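PDB 6IDN: ICChI, a glycosylated chitinase from Ipomoea carnea, which probably hydrolyses the beta-1,4 glycosidic links of chitin, as a glycoside hydrolase family 18 member with both chitinase and lysozyme activity. Local coordinates for residues F124-D135 with Y165-F176. Residues are numbered along the deposited sequence; the frame is centred on the assembly and turned at random.
Sequences FDIEDGSNDYYD and YYLREAINTSLF. With NAG (2-acetamido-2-deoxy-beta-D-glucopyranose), chain C.
The ring of Y166 lies sandwiched between backbone and ring: the E127–D128 peptide covers one face, with E127 C and D128 N both displaced toward the rim, while Y165 CD2, in the modelled one of two Y165 conformers, sits over the centre of the other. At the edge, G129 O comes in near the ring plane, 3.1 Å from Y166 CE1. Water 1 lies in that plane too and joins Y166 OH to G129 N. With CG beside the backbone N (chi1 -62°), the Y166 ring reaches along the loop 127–129. Cutting Y166 back to an alanine would probably leave the E127–D128 peptide without its cover and water 1 without its anchor on this side. Next door, and for the same Y165 conformer, N131 CB packs over a face of the Y165 ring, 3.8 Å from its centroid, a CH-pi contact.

Deeper in, the edge of F176 meets the face of F124 in a T-shaped pair, planes 85° apart, with F176 CZ above the centre of the F124 ring. L167 CD2 packs against I126 CG1, 3.9 Å away, and against F124 CB. In this family 18 TIM barrel the aromatic pair lies in the layer between the barrel strands and helix 134-148; beyond it meet the loops that follow the neighbouring parallel strands 121-126 and 153-156.

Toward the surface, water 3 links E169 OE1 to Y133 N and D135 OD1. It donates to both carboxylates, which probably eases the repulsion between them, D135 OD2 being 4.0 Å from E169 OE1. D135 CB rests on T173 CG2 at 3.5 Å. In the type I turn from I171 to S174, N172 ND2 carries the N-linked NAG, whose O7 takes hydrogen bonds from R168 NE and NH2.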
ATOM      1  N   PHE A 124       4.016  -1.541  -3.056  1.00 15.16           N
ATOM      2  CA  PHE A 124       5.107  -0.763  -3.658  1.00 13.64           C
ATOM      3  C   PHE A 124       4.728   0.714  -3.577  1.00 13.34           C
ATOM      4  O   PHE A 124       4.052   1.234  -4.462  1.00 15.83           O
ATOM      5  CB  PHE A 124       5.323  -1.145  -5.122  1.00 11.72           C
ATOM      6  CG  PHE A 124       5.986  -2.477  -5.362  1.00 14.68           C
ATOM      7  CD1 PHE A 124       5.527  -3.651  -4.770  1.00 13.34           C
ATOM      8  CD2 PHE A 124       7.040  -2.560  -6.266  1.00 15.16           C
ATOM      9  CE1 PHE A 124       6.135  -4.863  -5.043  1.00 13.63           C
ATOM     10  CE2 PHE A 124       7.651  -3.778  -6.566  1.00 17.84           C
ATOM     11  CZ  PHE A 124       7.214  -4.931  -5.945  1.00 15.86           C
ATOM     12  N   ASP A 125       5.171   1.396  -2.518  1.00 16.00           N
ATOM     13  CA  ASP A 125       4.893   2.828  -2.357  1.00 15.86           C
ATOM     14  C   ASP A 125       6.144   3.631  -2.700  1.00 17.11           C
ATOM     15  O   ASP A 125       6.711   4.345  -1.889  1.00 18.13           O
ATOM     16  CB  ASP A 125       4.396   3.125  -0.939  1.00 16.00           C
ATOM     17  CG  ASP A 125       3.836   4.535  -0.795  1.00 21.18           C
ATOM     18  OD1 ASP A 125       3.626   5.211  -1.824  1.00 21.42           O
ATOM     19  OD2 ASP A 125       3.617   4.990   0.354  1.00 26.94           O
ATOM     20  N   ILE A 126       6.580   3.466  -3.945  1.00 15.92           N
ATOM     21  CA  ILE A 126       7.839   4.037  -4.418  1.00 15.24           C
ATOM     22  C   ILE A 126       7.594   5.499  -4.791  1.00 21.09           C
ATOM     23  O   ILE A 126       6.919   5.789  -5.777  1.00 18.33           O
ATOM     24  CB  ILE A 126       8.388   3.237  -5.609  1.00 17.06           C
ATOM     25  CG1 ILE A 126       8.473   1.740  -5.267  1.00 17.51           C
ATOM     26  CG2 ILE A 126       9.759   3.771  -6.041  1.00 20.13           C
ATOM     27  CD1 ILE A 126       9.160   1.437  -3.917  1.00 17.74           C
ATOM     28  N   GLU A 127       8.148   6.421  -4.001  1.00 20.54           N
ATOM     29  CA  GLU A 127       7.938   7.851  -4.189  0.56 21.75           C
ATOM     30  C   GLU A 127       9.212   8.629  -4.464  1.00 21.31           C
ATOM     31  O   GLU A 127       9.136   9.844  -4.700  1.00 25.33           O
ATOM     32  CB  GLU A 127       7.279   8.473  -2.950  0.56 23.24           C
ATOM     33  CG  GLU A 127       5.952   7.897  -2.549  0.56 29.77           C
ATOM     34  CD  GLU A 127       5.400   8.590  -1.321  0.56 27.19           C
ATOM     35  OE1 GLU A 127       5.492   9.836  -1.247  0.56 28.79           O
ATOM     36  OE2 GLU A 127       4.879   7.896  -0.426  0.56 29.54           O
ATOM     37  N   ASP A 128      10.375   7.993  -4.403  1.00 21.99           N
ATOM     38  CA  ASP A 128      11.614   8.705  -4.679  1.00 22.79           C
ATOM     39  C   ASP A 128      12.675   7.684  -5.057  1.00 20.72           C
ATOM     40  O   ASP A 128      12.465   6.476  -4.959  1.00 23.16           O
ATOM     41  CB  ASP A 128      12.051   9.591  -3.497  1.00 29.84           C
ATOM     42  CG  ASP A 128      12.591   8.797  -2.320  1.00 40.96           C
ATOM     43  OD1 ASP A 128      11.821   8.007  -1.755  1.00 53.84           O
ATOM     44  OD2 ASP A 128      13.774   8.979  -1.938  1.00 53.50           O
ATOM     45  N   GLY A 129      13.819   8.199  -5.509  1.00 23.25           N
ATOM     46  CA  GLY A 129      14.906   7.348  -5.952  1.00 25.55           C
ATOM     47  C   GLY A 129      14.695   6.831  -7.363  1.00 28.07           C
ATOM     48  O   GLY A 129      13.675   7.078  -8.015  1.00 28.48           O
ATOM     49  N   SER A 130      15.686   6.078  -7.836  1.00 24.17           N
ATOM     50  CA  SER A 130      15.625   5.533  -9.185  1.00 24.44           C
ATOM     51  C   SER A 130      14.391   4.658  -9.357  1.00 21.44           C
ATOM     52  O   SER A 130      13.993   3.923  -8.449  1.00 22.54           O
ATOM     53  CB  SER A 130      16.881   4.714  -9.490  1.00 25.35           C
ATOM     54  OG  SER A 130      16.732   4.027 -10.719  1.00 22.45           O
ATOM     55  N   ASN A 131      13.794   4.725 -10.544  1.00 19.69           N
ATOM     56  CA  ASN A 131      12.619   3.926 -10.858  1.00 17.73           C
ATOM     57  C   ASN A 131      12.955   2.531 -11.372  1.00 20.35           C
ATOM     58  O   ASN A 131      12.036   1.744 -11.612  1.00 22.60           O
ATOM     59  CB  ASN A 131      11.787   4.632 -11.917  1.00 18.22           C
ATOM     60  CG  ASN A 131      12.433   4.555 -13.275  1.00 29.00           C
ATOM     61  OD1 ASN A 131      13.608   4.887 -13.427  1.00 22.81           O
ATOM     62  ND2 ASN A 131      11.689   4.060 -14.263  1.00 41.20           N
ATOM     63  N   ASP A 132      14.226   2.200 -11.545  1.00 18.79           N
ATOM     64  CA  ASP A 132      14.630   0.990 -12.254  1.00 18.03           C
ATOM     65  C   ASP A 132      14.460  -0.273 -11.412  1.00 18.58           C
ATOM     66  O   ASP A 132      14.686  -0.285 -10.196  1.00 17.72           O
ATOM     67  CB  ASP A 132      16.097   1.095 -12.704  1.00 22.52           C
ATOM     68  CG  ASP A 132      16.286   2.002 -13.898  1.00 32.97           C
ATOM     69  OD1 ASP A 132      15.270   2.354 -14.538  1.00 52.01           O
ATOM     70  OD2 ASP A 132      17.452   2.349 -14.213  1.00 42.43           O
ATOM     71  N   TYR A 133      14.091  -1.358 -12.094  1.00 19.18           N
ATOM     72  CA  TYR A 133      14.091  -2.752 -11.605  1.00 17.97           C
ATOM     73  C   TYR A 133      12.954  -3.089 -10.648  1.00 16.87           C
ATOM     74  O   TYR A 133      12.925  -4.219 -10.134  1.00 17.47           O
ATOM     75  CB  TYR A 133      15.430  -3.131 -10.957  1.00 17.75           C
ATOM     76  CG  TYR A 133      16.596  -2.814 -11.850  1.00 19.99           C
ATOM     77  CD1 TYR A 133      16.757  -3.466 -13.063  1.00 20.83           C
ATOM     78  CD2 TYR A 133      17.522  -1.858 -11.489  1.00 19.09           C
ATOM     79  CE1 TYR A 133      17.803  -3.166 -13.893  1.00 22.94           C
ATOM     80  CE2 TYR A 133      18.566  -1.543 -12.310  1.00 21.16           C
ATOM     81  CZ  TYR A 133      18.720  -2.209 -13.508  1.00 25.65           C
ATOM     82  OH  TYR A 133      19.782  -1.892 -14.337  1.00 29.70           O
ATOM     83  N   TYR A 134      11.990  -2.191 -10.416  1.00 14.59           N
ATOM     84  CA  TYR A 134      10.824  -2.582  -9.626  1.00 14.49           C
ATOM     85  C   TYR A 134       9.951  -3.578 -10.382  1.00 14.38           C
ATOM     86  O   TYR A 134       9.243  -4.388  -9.752  1.00 16.23           O
ATOM     87  CB  TYR A 134      10.030  -1.332  -9.223  1.00 14.33           C
ATOM     88  CG  TYR A 134      10.746  -0.563  -8.137  1.00 13.58           C
ATOM     89  CD1 TYR A 134      10.862  -1.097  -6.864  1.00 15.84           C
ATOM     90  CD2 TYR A 134      11.325   0.676  -8.391  1.00 15.60           C
ATOM     91  CE1 TYR A 134      11.537  -0.416  -5.859  1.00 15.88           C
ATOM     92  CE2 TYR A 134      12.008   1.361  -7.388  1.00 16.29           C
ATOM     93  CZ  TYR A 134      12.103   0.817  -6.130  1.00 17.03           C
ATOM     94  OH  TYR A 134      12.775   1.495  -5.141  1.00 18.63           O
ATOM     95  N   ASP A 135       9.982  -3.545 -11.720  1.00 15.02           N
ATOM     96  CA  ASP A 135       9.341  -4.612 -12.486  1.00 15.23           C
ATOM     97  C   ASP A 135       9.971  -5.966 -12.172  1.00 14.99           C
ATOM     98  O   ASP A 135       9.260  -6.963 -11.980  1.00 15.28           O
ATOM     99  CB  ASP A 135       9.384  -4.320 -14.001  1.00 16.17           C
ATOM    100  CG  ASP A 135      10.767  -3.943 -14.549  1.00 19.38           C
ATOM    101  OD1 ASP A 135      11.721  -3.668 -13.796  1.00 18.22           O
ATOM    102  OD2 ASP A 135      10.877  -3.888 -15.806  1.00 21.09           O
ATOM    103  N   TYR A 165       6.103   7.937 -12.935  0.54 19.09           N
ATOM    104  CA  TYR A 165       7.525   7.717 -13.199  0.54 19.76           C
ATOM    105  C   TYR A 165       8.047   6.503 -12.447  0.54 19.03           C
ATOM    106  O   TYR A 165       8.746   5.656 -13.017  0.54 19.19           O
ATOM    107  CB  TYR A 165       8.358   8.946 -12.818  0.54 21.61           C
ATOM    108  CG  TYR A 165       9.843   8.628 -12.616  0.54 23.85           C
ATOM    109  CD1 TYR A 165      10.680   8.382 -13.700  0.54 29.63           C
ATOM    110  CD2 TYR A 165      10.403   8.566 -11.344  0.54 21.83           C
ATOM    111  CE1 TYR A 165      12.033   8.080 -13.520  0.54 24.65           C
ATOM    112  CE2 TYR A 165      11.759   8.268 -11.158  0.54 22.70           C
ATOM    113  CZ  TYR A 165      12.567   8.023 -12.247  0.54 24.08           C
ATOM    114  OH  TYR A 165      13.916   7.734 -12.058  0.54 25.10           O
ATOM    115  N   TYR A 166       7.733   6.412 -11.151  1.00 16.98           N
ATOM    116  CA  TYR A 166       8.385   5.410 -10.318  1.00 18.76           C
ATOM    117  C   TYR A 166       7.852   4.023 -10.585  1.00 19.11           C
ATOM    118  O   TYR A 166       8.606   3.046 -10.510  1.00 18.48           O
ATOM    119  CB  TYR A 166       8.219   5.747  -8.838  1.00 20.95           C
ATOM    120  CG  TYR A 166       8.864   7.057  -8.491  1.00 17.09           C
ATOM    121  CD1 TYR A 166      10.230   7.148  -8.265  1.00 19.93           C
ATOM    122  CD2 TYR A 166       8.107   8.210  -8.422  1.00 21.33           C
ATOM    123  CE1 TYR A 166      10.816   8.376  -7.973  1.00 22.48           C
ATOM    124  CE2 TYR A 166       8.677   9.428  -8.134  1.00 20.52           C
ATOM    125  CZ  TYR A 166      10.030   9.506  -7.905  1.00 21.84           C
ATOM    126  OH  TYR A 166      10.577  10.740  -7.610  1.00 31.71           O
ATOM    127  N   LEU A 167       6.556   3.916 -10.886  1.00 17.60           N
ATOM    128  CA  LEU A 167       5.882   2.630 -10.889  1.00 15.20           C
ATOM    129  C   LEU A 167       5.341   2.208 -12.241  1.00 17.87           C
ATOM    130  O   LEU A 167       4.724   1.138 -12.326  1.00 17.60           O
ATOM    131  CB  LEU A 167       4.738   2.628  -9.864  1.00 14.75           C
ATOM    132  CG  LEU A 167       5.226   2.666  -8.423  1.00 17.07           C
ATOM    133  CD1 LEU A 167       4.078   2.974  -7.479  1.00 19.20           C
ATOM    134  CD2 LEU A 167       5.871   1.321  -8.086  1.00 17.50           C
ATOM    135  N   ARG A 168       5.542   2.989 -13.305  1.00 16.79           N
ATOM    136  CA  ARG A 168       4.916   2.600 -14.569  1.00 18.24           C
ATOM    137  C   ARG A 168       5.427   1.246 -15.039  1.00 17.90           C
ATOM    138  O   ARG A 168       4.637   0.414 -15.491  1.00 17.62           O
ATOM    139  CB  ARG A 168       5.116   3.675 -15.640  1.00 21.94           C
ATOM    140  CG  ARG A 168       6.501   3.862 -16.107  1.00 23.74           C
ATOM    141  CD  ARG A 168       6.595   5.068 -17.035  1.00 36.45           C
ATOM    142  NE  ARG A 168       5.941   4.826 -18.316  1.00 28.06           N
ATOM    143  CZ  ARG A 168       5.945   5.686 -19.330  1.00 34.92           C
ATOM    144  NH1 ARG A 168       6.552   6.869 -19.212  1.00 33.09           N
ATOM    145  NH2 ARG A 168       5.326   5.376 -20.463  1.00 33.09           N
ATOM    146  N   GLU A 169       6.725   0.972 -14.878  1.00 17.31           N
ATOM    147  CA  GLU A 169       7.271  -0.301 -15.351  1.00 17.28           C
ATOM    148  C   GLU A 169       6.766  -1.456 -14.506  1.00 17.37           C
ATOM    149  O   GLU A 169       6.441  -2.527 -15.031  1.00 18.06           O
ATOM    150  CB  GLU A 169       8.798  -0.277 -15.330  1.00 19.84           C
ATOM    151  CG  GLU A 169       9.442   0.605 -16.386  1.00 21.88           C
ATOM    152  CD  GLU A 169      10.957   0.558 -16.323  1.00 34.68           C
ATOM    153  OE1 GLU A 169      11.495   0.039 -15.322  1.00 27.01           O
ATOM    154  OE2 GLU A 169      11.627   1.037 -17.267  1.00 38.91           O
ATOM    155  N   ALA A 170       6.719  -1.273 -13.190  1.00 14.64           N
ATOM    156  CA  ALA A 170       6.216  -2.338 -12.332  1.00 13.84           C
ATOM    157  C   ALA A 170       4.762  -2.636 -12.662  1.00 13.89           C
ATOM    158  O   ALA A 170       4.373  -3.801 -12.843  1.00 14.65           O
ATOM    159  CB  ALA A 170       6.384  -1.934 -10.861  1.00 14.85           C
ATOM    160  N   ILE A 171       3.949  -1.588 -12.795  1.00 13.77           N
ATOM    161  CA  ILE A 171       2.535  -1.804 -13.090  1.00 11.20           C
ATOM    162  C   ILE A 171       2.354  -2.459 -14.449  1.00 13.98           C
ATOM    163  O   ILE A 171       1.451  -3.277 -14.632  1.00 15.42           O
ATOM    164  CB  ILE A 171       1.759  -0.474 -12.967  1.00 14.03           C
ATOM    165  CG1 ILE A 171       1.646  -0.121 -11.479  1.00 15.33           C
ATOM    166  CG2 ILE A 171       0.362  -0.583 -13.569  1.00 15.09           C
ATOM    167  CD1 ILE A 171       1.237   1.339 -11.208  1.00 15.22           C
ATOM    168  N   ASN A 172       3.224  -2.144 -15.417  1.00 13.83           N
ATOM    169  CA  ASN A 172       3.113  -2.697 -16.763  1.00 13.67           C
ATOM    170  C   ASN A 172       3.486  -4.174 -16.839  1.00 15.41           C
ATOM    171  O   ASN A 172       3.353  -4.767 -17.921  1.00 16.66           O
ATOM    172  CB  ASN A 172       4.014  -1.888 -17.704  1.00 16.74           C
ATOM    173  CG  ASN A 172       3.510  -1.829 -19.135  1.00 21.90           C
ATOM    174  OD1 ASN A 172       2.482  -2.409 -19.510  1.00 19.51           O
ATOM    175  ND2 ASN A 172       4.242  -1.091 -19.951  1.00 20.13           N
ATOM    176  N   THR A 173       3.961  -4.771 -15.742  1.00 12.47           N
ATOM    177  CA  THR A 173       4.186  -6.215 -15.725  1.00 15.71           C
ATOM    178  C   THR A 173       2.884  -6.990 -15.799  1.00 15.98           C
ATOM    179  O   THR A 173       2.915  -8.192 -16.099  1.00 14.95           O
ATOM    180  CB  THR A 173       4.917  -6.688 -14.455  1.00 13.88           C
ATOM    181  OG1 THR A 173       4.112  -6.441 -13.284  1.00 14.81           O
ATOM    182  CG2 THR A 173       6.307  -6.054 -14.307  1.00 16.38           C
ATOM    183  N   SER A 174       1.759  -6.337 -15.495  1.00 13.93           N
ATOM    184  CA  SER A 174       0.433  -6.945 -15.404  1.00 13.06           C
ATOM    185  C   SER A 174       0.309  -7.910 -14.234  1.00 13.37           C
ATOM    186  O   SER A 174      -0.664  -8.675 -14.181  1.00 16.43           O
ATOM    187  CB  SER A 174       0.046  -7.670 -16.698  1.00 18.27           C
ATOM    188  OG  SER A 174       0.279  -6.857 -17.841  1.00 17.66           O
ATOM    189  N   LEU A 175       1.244  -7.883 -13.289  1.00 15.08           N
ATOM    190  CA  LEU A 175       1.253  -8.833 -12.180  1.00 16.20           C
ATOM    191  C   LEU A 175       0.689  -8.255 -10.888  1.00 15.77           C
ATOM    192  O   LEU A 175       0.613  -8.973  -9.881  1.00 15.65           O
ATOM    193  CB  LEU A 175       2.675  -9.346 -11.940  1.00 15.21           C
ATOM    194  CG  LEU A 175       3.241 -10.198 -13.082  1.00 15.59           C
ATOM    195  CD1 LEU A 175       4.652 -10.633 -12.780  1.00 18.78           C
ATOM    196  CD2 LEU A 175       2.351 -11.417 -13.364  1.00 16.22           C
ATOM    197  N   PHE A 176       0.283  -6.991 -10.862  1.00 13.52           N
ATOM    198  CA  PHE A 176      -0.168  -6.444  -9.584  1.00 14.06           C
ATOM    199  C   PHE A 176      -1.620  -6.808  -9.301  1.00 13.72           C
ATOM    200  O   PHE A 176      -2.501  -6.647 -10.154  1.00 16.93           O
ATOM    201  CB  PHE A 176       0.063  -4.931  -9.534  1.00 14.49           C
ATOM    202  CG  PHE A 176       1.460  -4.594  -9.152  1.00 12.62           C
ATOM    203  CD1 PHE A 176       2.473  -4.712 -10.080  1.00 12.85           C
ATOM    204  CD2 PHE A 176       1.791  -4.306  -7.843  1.00 11.55           C
ATOM    205  CE1 PHE A 176       3.797  -4.469  -9.730  1.00 12.20           C
ATOM    206  CE2 PHE A 176       3.108  -4.057  -7.478  1.00 16.25           C
ATOM    207  CZ  PHE A 176       4.117  -4.138  -8.426  1.00 13.91           C
TER
HETATM  208  C1  NAG C   1       3.909  -0.928 -21.333  1.00 21.15           C
HETATM  209  C2  NAG C   1       3.977   0.538 -21.757  1.00 24.51           C
HETATM  210  C3  NAG C   1       3.741   0.668 -23.267  1.00 21.94           C
HETATM  211  C4  NAG C   1       4.678  -0.266 -24.024  1.00 21.10           C
HETATM  212  C5  NAG C   1       4.541  -1.690 -23.495  1.00 19.99           C
HETATM  213  C6  NAG C   1       5.513  -2.666 -24.117  1.00 22.95           C
HETATM  214  C7  NAG C   1       3.369   2.261 -20.112  1.00 24.01           C
HETATM  215  C8  NAG C   1       2.243   2.974 -19.422  1.00 28.33           C
HETATM  216  N2  NAG C   1       3.014   1.329 -21.005  1.00 21.37           N
HETATM  217  O3  NAG C   1       3.972   2.013 -23.689  1.00 25.70           O
HETATM  218  O4  NAG C   1       4.366  -0.248 -25.414  1.00 22.85           O
HETATM  219  O5  NAG C   1       4.826  -1.687 -22.089  1.00 19.88           O
HETATM  220  O6  NAG C   1       5.362  -3.970 -23.571  1.00 27.52           O
HETATM  221  O7  NAG C   1       4.544   2.535 -19.892  1.00 29.07           O
HETATM  222  O   HOH W   1      13.296  10.933  -6.688  1.00 29.61           O
HETATM  223  O   HOH W   2      10.959  -0.298 -12.574  1.00 16.17           O
HETATM  224  O   HOH W   3      13.480  -1.676 -14.930  1.00 22.17           O